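Local coordinates for protein carbohydrate binding module (PDB 2W3J) that probably binds uronic acid sugars as a calcium-containing carbohydrate-binding module of family 35, at residues His22-Asp32 with Gly117-Arg125. Sequence-based numbering, arbitrary orientation.
With CA (calcium ion), chain C; CA (calcium ion), chain B.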
loop_
_atom_site.group_PDB
_atom_site.type_symbol
_atom_site.label_atom_id
_atom_site.label_comp_id
_atom_site.label_asym_id
_atom_site.label_seq_id
_atom_site.Cartn_x
_atom_site.Cartn_y
_atom_site.Cartn_z
ATOM N N HIS A 22 12.310 -5.448 10.722
ATOM C CA HIS A 22 13.359 -5.047 9.776
ATOM C C HIS A 22 13.536 -3.539 9.790
ATOM O O HIS A 22 12.613 -2.790 9.451
ATOM C CB HIS A 22 13.036 -5.523 8.345
ATOM C CG HIS A 22 12.696 -6.971 8.247
ATOM N ND1 HIS A 22 13.651 -7.964 8.326
ATOM C CD2 HIS A 22 11.510 -7.603 8.054
ATOM C CE1 HIS A 22 13.068 -9.146 8.211
ATOM N NE2 HIS A 22 11.767 -8.953 8.040
ATOM N N ALA A 23 14.727 -3.063 10.160
ATOM C CA ALA A 23 15.007 -1.629 10.188
ATOM C C ALA A 23 14.883 -0.965 8.824
ATOM O O ALA A 23 15.000 -1.642 7.777
ATOM C CB ALA A 23 16.385 -1.361 10.815
ATOM N N GLY A 24 14.628 0.340 8.818
ATOM C CA GLY A 24 14.607 1.075 7.557
ATOM C C GLY A 24 13.235 1.558 7.139
ATOM O O GLY A 24 13.106 2.290 6.147
ATOM N N TYR A 25 12.210 1.147 7.886
ATOM C CA TYR A 25 10.849 1.632 7.644
ATOM C C TYR A 25 10.725 3.132 7.997
ATOM O O TYR A 25 11.618 3.737 8.630
ATOM C CB TYR A 25 9.825 0.825 8.467
ATOM C CG TYR A 25 10.217 0.801 9.930
ATOM C CD1 TYR A 25 9.899 1.874 10.791
ATOM C CD2 TYR A 25 10.920 -0.272 10.439
ATOM C CE1 TYR A 25 10.288 1.843 12.115
ATOM C CE2 TYR A 25 11.323 -0.299 11.767
ATOM C CZ TYR A 25 11.014 0.757 12.583
ATOM O OH TYR A 25 11.426 0.681 13.900
ATOM N N THR A 26 9.620 3.730 7.591
ATOM C CA THR A 26 9.270 5.070 8.029
ATOM C C THR A 26 8.047 4.979 8.948
ATOM O O THR A 26 7.402 3.933 9.045
ATOM C CB THR A 26 8.974 5.992 6.849
ATOM O OG1 THR A 26 7.910 5.438 6.073
ATOM C CG2 THR A 26 10.212 6.159 5.964
ATOM N N GLY A 27 7.735 6.046 9.675
ATOM C CA GLY A 27 6.680 5.941 10.668
ATOM C C GLY A 27 7.069 4.949 11.748
ATOM O O GLY A 27 8.263 4.827 12.085
ATOM N N THR A 28 6.084 4.244 12.293
ATOM C CA THR A 28 6.288 3.332 13.429
ATOM C C THR A 28 6.733 1.927 13.008
ATOM O O THR A 28 7.154 1.108 13.845
ATOM C CB THR A 28 4.951 3.146 14.274
ATOM O OG1 THR A 28 3.968 2.395 13.515
ATOM C CG2 THR A 28 4.372 4.441 14.669
ATOM N N GLY A 29 6.592 1.604 11.722
ATOM C CA GLY A 29 6.783 0.201 11.351
ATOM C C GLY A 29 6.206 -0.056 9.989
ATOM O O GLY A 29 6.227 0.824 9.143
ATOM N N PHE A 30 5.679 -1.249 9.787
ATOM C CA PHE A 30 5.150 -1.602 8.472
ATOM C C PHE A 30 4.129 -2.690 8.694
ATOM O O PHE A 30 4.022 -3.235 9.808
ATOM C CB PHE A 30 6.274 -2.153 7.573
ATOM C CG PHE A 30 7.124 -3.217 8.225
ATOM C CD1 PHE A 30 6.748 -4.562 8.187
ATOM C CD2 PHE A 30 8.311 -2.870 8.872
ATOM C CE1 PHE A 30 7.525 -5.568 8.793
ATOM C CE2 PHE A 30 9.112 -3.893 9.450
ATOM C CZ PHE A 30 8.707 -5.226 9.407
ATOM N N ILE A 31 3.364 -2.996 7.642
ATOM C CA ILE A 31 2.387 -4.081 7.705
ATOM C C ILE A 31 3.025 -5.421 7.311
ATOM O O ILE A 31 3.660 -5.530 6.288
ATOM C CB ILE A 31 1.201 -3.812 6.769
ATOM C CG1 ILE A 31 0.499 -2.494 7.157
ATOM C CG2 ILE A 31 0.223 -4.994 6.779
ATOM C CD1 ILE A 31 0.139 -2.352 8.632
ATOM N N ASP A 32 2.846 -6.426 8.152
ATOM C CA ASP A 32 3.328 -7.778 7.836
ATOM C C ASP A 32 2.091 -8.660 7.791
ATOM O O ASP A 32 1.521 -9.013 8.826
ATOM C CB ASP A 32 4.310 -8.220 8.939
ATOM C CG ASP A 32 4.985 -9.536 8.658
ATOM O OD1 ASP A 32 4.447 -10.349 7.893
ATOM O OD2 ASP A 32 6.066 -9.774 9.253
ATOM N N GLY A 117 1.010 -13.930 0.658
ATOM C CA GLY A 117 0.472 -12.640 1.147
ATOM C C GLY A 117 1.120 -11.428 0.500
ATOM O O GLY A 117 1.690 -11.505 -0.597
ATOM N N LEU A 118 1.017 -10.267 1.168
ATOM C CA LEU A 118 1.714 -9.088 0.675
ATOM C C LEU A 118 3.191 -9.053 1.084
ATOM O O LEU A 118 3.593 -9.677 2.070
ATOM C CB LEU A 118 1.030 -7.823 1.208
ATOM C CG LEU A 118 -0.458 -7.662 0.832
ATOM C CD1 LEU A 118 -1.028 -6.369 1.450
ATOM C CD2 LEU A 118 -0.551 -7.617 -0.726
ATOM N N ALA A 119 3.991 -8.332 0.305
ATOM C CA ALA A 119 5.285 -7.843 0.790
ATOM C C ALA A 119 5.017 -7.030 2.063
ATOM O O ALA A 119 3.877 -6.642 2.355
ATOM C CB ALA A 119 5.941 -6.964 -0.252
ATOM N N ASN A 120 6.064 -6.769 2.834
ATOM C CA ASN A 120 5.895 -5.920 4.017
ATOM C C ASN A 120 5.701 -4.506 3.501
ATOM O O ASN A 120 6.556 -3.986 2.810
ATOM C CB ASN A 120 7.144 -5.994 4.903
ATOM C CG ASN A 120 7.292 -7.351 5.557
ATOM O OD1 ASN A 120 6.311 -8.096 5.706
ATOM N ND2 ASN A 120 8.509 -7.653 6.029
ATOM N N ILE A 121 4.585 -3.882 3.860
ATOM C CA ILE A 121 4.255 -2.568 3.247
ATOM C C ILE A 121 4.547 -1.435 4.229
ATOM O O ILE A 121 3.934 -1.361 5.303
ATOM C CB ILE A 121 2.795 -2.500 2.832
ATOM C CG1 ILE A 121 2.439 -3.688 1.902
ATOM C CG2 ILE A 121 2.511 -1.099 2.155
ATOM C CD1 ILE A 121 3.314 -3.726 0.636
ATOM N N ASP A 122 5.526 -0.606 3.881
ATOM C CA ASP A 122 5.970 0.492 4.762
ATOM C C ASP A 122 4.987 1.669 4.679
ATOM O O ASP A 122 4.610 2.269 5.688
ATOM C CB ASP A 122 7.357 0.949 4.313
ATOM C CG ASP A 122 7.875 2.094 5.141
ATOM O OD1 ASP A 122 7.592 2.097 6.372
ATOM O OD2 ASP A 122 8.566 2.947 4.554
ATOM N N SER A 123 4.602 2.009 3.464
ATOM C CA SER A 123 3.778 3.203 3.268
ATOM C C SER A 123 3.269 3.241 1.840
ATOM O O SER A 123 3.772 2.541 0.948
ATOM C CB SER A 123 4.656 4.453 3.493
ATOM O OG SER A 123 5.772 4.468 2.568
ATOM N N ILE A 124 2.272 4.082 1.623
ATOM C CA ILE A 124 1.901 4.467 0.272
ATOM C C ILE A 124 1.914 6.007 0.199
ATOM O O ILE A 124 1.469 6.668 1.127
ATOM C CB ILE A 124 0.558 3.845 -0.211
ATOM C CG1 ILE A 124 0.360 4.142 -1.694
ATOM C CG2 ILE A 124 -0.685 4.287 0.593
ATOM C CD1 ILE A 124 -0.859 3.421 -2.234
ATOM N N ARG A 125 2.511 6.521 -0.873
ATOM C CA ARG A 125 2.639 7.966 -1.093
ATOM C C ARG A 125 1.839 8.310 -2.341
ATOM O O ARG A 125 2.090 7.747 -3.403
ATOM C CB ARG A 125 4.111 8.314 -1.329
ATOM C CG ARG A 125 4.418 9.826 -1.456
ATOM C CD ARG A 125 5.842 10.039 -1.916
ATOM N NE ARG A 125 6.830 9.451 -1.017
ATOM C CZ ARG A 125 7.346 10.087 0.030
ATOM N NH1 ARG A 125 6.948 11.320 0.320
ATOM N NH2 ARG A 125 8.247 9.487 0.797
HETATM CA CA CA C . 5.764 2.712 7.765
HETATM CA CA CA B . 3.969 -11.255 5.778
HETATM O O HOH W 1 9.394 -10.069 7.537
HETATM O O HOH W 2 7.866 5.849 3.335
HETATM O O HOH W 3 3.883 -9.109 4.659
HETATM O O HOH W 4 2.888 -12.005 3.753
HETATM O O HOH W 5 6.442 -10.839 5.381
HETATM O O HOH W 6 4.567 -13.426 6.480
#
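Asp122 meets Thr26 and Gly29 of the loop around a shared calcium, bound by its carbonyl O and its carboxylate OD1. Thr26 O and Gly29 O, at the two ends of a type II' turn, also bind this ion. Glu5 and Glu6 complete the site. With CG anti to the backbone N (chi1 179°), the carboxylate extends to the loop, where Thr26 N meets Asp122 OD1 on its syn side at 2.9 Å. OD2 takes a salt bridge from Arg58, so both carboxylate oxygens of this buried group are engaged.

Next to this site the two strands close up tightly. Ile31 and Ile121 form a single antiparallel hydrogen-bonded pair: Ile31 N reaches Ile121 O at 2.9 Å, and Ile121 N returns to Ile31 O at 3.1 Å. Both isoleucines also touch Ile41 of strand 40-47. The bridge joins the short strand 30-32 to 120-126, an inner strand of one sheet of the beta-sandwich, where Asp122 and Ser123 both face Arg58 in a classic beta bulge. Phe30 CB packs on Ile121 O at 3.4 Å, while its ring lies 24° from the Asn120 amide plane, Phe30 CE1 being 3.6 Å from Asn120 ND2.

Beyond that amide the contact turns watery. Asn120 ND2 donates to a water that also hydrogen-bonds His22 NE2, and OD1 accepts from two waters of the second calcium's shell. One of these two waters, 2.7 Å from Leu118 O, donates to that carbonyl as well. Asp32 OD1 binds this calcium directly at 2.4 Å, as does Thr33 O; the other four ligands are waters. A leucine in place of Asn120 has no amide, and would probably cost two calcium-bound waters their OD1 acceptor, though one keeps Leu118 O, and break the water link to His22.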